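Local coordinates for lipoprotein LpqN (Mycobacterium tuberculosis, PDB 6E5F) that supports cell envelope biogenesis, interacts with periplasmic loop domains of the mycolate transporters MmpL3 and MmpL11, and is required for intracellular survival, at residues D63-D67 against N68-E72. Numbering follows the deposited sequence.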
loop_
_atom_site.group_PDB
_atom_site.type_symbol
_atom_site.label_atom_id
_atom_site.label_comp_id
_atom_site.label_asym_id
_atom_site.label_seq_id
_atom_site.Cartn_x
_atom_site.Cartn_y
_atom_site.Cartn_z
ATOM N N ASP A 63 14.146 4.965 -3.713
ATOM C CA ASP A 63 15.496 5.030 -4.264
ATOM C C ASP A 63 15.453 5.045 -5.788
ATOM O O ASP A 63 16.168 5.822 -6.434
ATOM C CB ASP A 63 16.311 3.831 -3.780
ATOM C CG ASP A 63 16.513 3.820 -2.271
ATOM O OD1 ASP A 63 16.625 4.907 -1.668
ATOM O OD2 ASP A 63 16.572 2.717 -1.692
ATOM N N TYR A 64 14.618 4.186 -6.374
ATOM C CA TYR A 64 14.485 4.125 -7.824
ATOM C C TYR A 64 14.052 5.471 -8.395
ATOM O O TYR A 64 14.597 5.930 -9.407
ATOM C CB TYR A 64 13.485 3.021 -8.180
ATOM C CG TYR A 64 13.107 2.952 -9.636
ATOM C CD1 TYR A 64 14.056 2.684 -10.610
ATOM C CD2 TYR A 64 11.793 3.146 -10.037
ATOM C CE1 TYR A 64 13.709 2.626 -11.950
ATOM C CE2 TYR A 64 11.439 3.087 -11.364
ATOM C CZ TYR A 64 12.398 2.825 -12.316
ATOM O OH TYR A 64 12.029 2.772 -13.643
ATOM N N ILE A 65 13.089 6.128 -7.747
ATOM C CA ILE A 65 12.634 7.440 -8.198
ATOM C C ILE A 65 13.756 8.464 -8.073
ATOM O O ILE A 65 13.996 9.265 -8.985
ATOM C CB ILE A 65 11.384 7.862 -7.406
ATOM C CG1 ILE A 65 10.209 6.946 -7.744
ATOM C CG2 ILE A 65 11.045 9.314 -7.697
ATOM C CD1 ILE A 65 9.033 7.071 -6.795
ATOM N N ARG A 66 14.451 8.461 -6.935
ATOM C CA ARG A 66 15.503 9.441 -6.692
ATOM C C ARG A 66 16.637 9.310 -7.701
ATOM O O ARG A 66 17.233 10.314 -8.111
ATOM C CB ARG A 66 16.038 9.261 -5.268
ATOM C CG ARG A 66 17.197 10.173 -4.900
ATOM C CD ARG A 66 17.895 9.710 -3.624
ATOM N NE ARG A 66 18.669 8.484 -3.835
ATOM C CZ ARG A 66 18.520 7.351 -3.146
ATOM N NH1 ARG A 66 19.285 6.306 -3.436
ATOM N NH2 ARG A 66 17.630 7.255 -2.166
ATOM N N ASP A 67 16.949 8.085 -8.117
ATOM C CA ASP A 67 18.138 7.817 -8.914
ATOM C C ASP A 67 17.904 7.943 -10.412
ATOM O O ASP A 67 18.837 7.709 -11.188
ATOM C CB ASP A 67 18.676 6.417 -8.599
ATOM C CG ASP A 67 19.237 6.309 -7.194
ATOM O OD1 ASP A 67 19.598 7.354 -6.615
ATOM O OD2 ASP A 67 19.318 5.181 -6.669
ATOM N N ASN A 68 16.703 8.315 -10.840
ATOM C CA ASN A 68 16.379 8.389 -12.256
ATOM C C ASN A 68 15.651 9.694 -12.538
ATOM O O ASN A 68 15.256 10.424 -11.627
ATOM C CB ASN A 68 15.536 7.183 -12.692
ATOM C CG ASN A 68 16.316 5.884 -12.651
ATOM O OD1 ASN A 68 17.058 5.565 -13.580
ATOM N ND2 ASN A 68 16.165 5.130 -11.565
ATOM N N HIS A 69 15.488 9.991 -13.829
ATOM C CA HIS A 69 14.772 11.192 -14.262
ATOM C C HIS A 69 13.272 10.917 -14.182
ATOM O O HIS A 69 12.562 10.797 -15.184
ATOM C CB HIS A 69 15.201 11.591 -15.664
ATOM C CG HIS A 69 16.619 12.057 -15.745
ATOM N ND1 HIS A 69 17.413 11.838 -16.849
ATOM C CD2 HIS A 69 17.386 12.731 -14.857
ATOM C CE1 HIS A 69 18.609 12.353 -16.636
ATOM N NE2 HIS A 69 18.620 12.899 -15.434
ATOM N N ILE A 70 12.799 10.803 -12.946
ATOM C CA ILE A 70 11.413 10.468 -12.654
ATOM C C ILE A 70 10.849 11.543 -11.743
ATOM O O ILE A 70 11.425 11.840 -10.690
ATOM C CB ILE A 70 11.290 9.087 -11.984
ATOM C CG1 ILE A 70 11.818 7.995 -12.919
ATOM C CG2 ILE A 70 9.844 8.822 -11.600
ATOM C CD1 ILE A 70 11.951 6.630 -12.266
ATOM N N GLN A 71 9.728 12.120 -12.146
ATOM C CA GLN A 71 9.003 13.077 -11.330
ATOM C C GLN A 71 7.879 12.348 -10.609
ATOM O O GLN A 71 7.119 11.600 -11.231
ATOM C CB GLN A 71 8.426 14.178 -12.214
ATOM C CG GLN A 71 7.656 15.235 -11.463
ATOM C CD GLN A 71 7.032 16.238 -12.398
ATOM O OE1 GLN A 71 7.537 17.346 -12.560
ATOM N NE2 GLN A 71 5.928 15.853 -13.028
ATOM N N GLU A 72 7.786 12.560 -9.301
ATOM C CA GLU A 72 6.737 11.979 -8.477
ATOM C C GLU A 72 5.865 13.094 -7.925
ATOM O O GLU A 72 6.375 14.047 -7.325
ATOM C CB GLU A 72 7.333 11.180 -7.315
ATOM C CG GLU A 72 6.284 10.626 -6.363
ATOM C CD GLU A 72 6.889 9.885 -5.191
ATOM O OE1 GLU A 72 6.217 8.979 -4.656
ATOM O OE2 GLU A 72 8.032 10.208 -4.810
HETATM O O HOH W 1 13.742 11.914 -9.356
#
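Asn68 reaches back to the last turn of helix 61-66 and ties its side-chain amide to the carbonyl of Tyr64. Followed outward, its CB lies 3.6 Å from Tyr64 O, and CG, set beside the backbone N (chi1 -68°), turns the amide toward the helix end. CG itself rests against the preceding carbonyl, 3.4 Å from Asp67 O. OD1 also has Asp67 O as its nearest neighbour across the contact, an approach of two acceptors and not a bond. At the tip, ND2 donates to Tyr64 O over 2.8 Å. The N-H···O angle of 174° marks a nearly straight bond: Tyr64 O lies in the amide plane, and the donor arrives in the carbonyl plane, on a lone pair. The amide nitrogen also approaches Tyr64 CD1 obliquely. The main chain adds a weak bond from Asn68 N to Ile65 O, and water 1 lies 2.7 Å from both Ile65 O and Ile70 O, linking helix to strand.

Beyond the turn, Ile70 CD1 sits over one face of the Tyr64 ring, 4.0 Å from its centroid and 25° off the normal, a CH-pi contact displaced toward the rim. The phenol beneath it is anchored at OH by the backbone N of Asp133. Ile65 works on another side of the helix: its CG2 meets Ile70 CG2 at 4.1 Å, while CD1 lies 3.8 Å from Glu72 OE2. Ile65, Ile70 and Glu72 all touch Leu128 of strand 120-130, the antiparallel neighbour of strand 70-74.

The contact thus folds helix 61-66 back against an edge of the antiparallel sheet through a tight helix-to-strand turn. Its chemistry is divided: at the helix end the Asn68 side chain gives Tyr64 O a straight bond, while Ile65 O has a weak backbone N-H bond and the water; the aromatic and aliphatic groups hold helix and strand together.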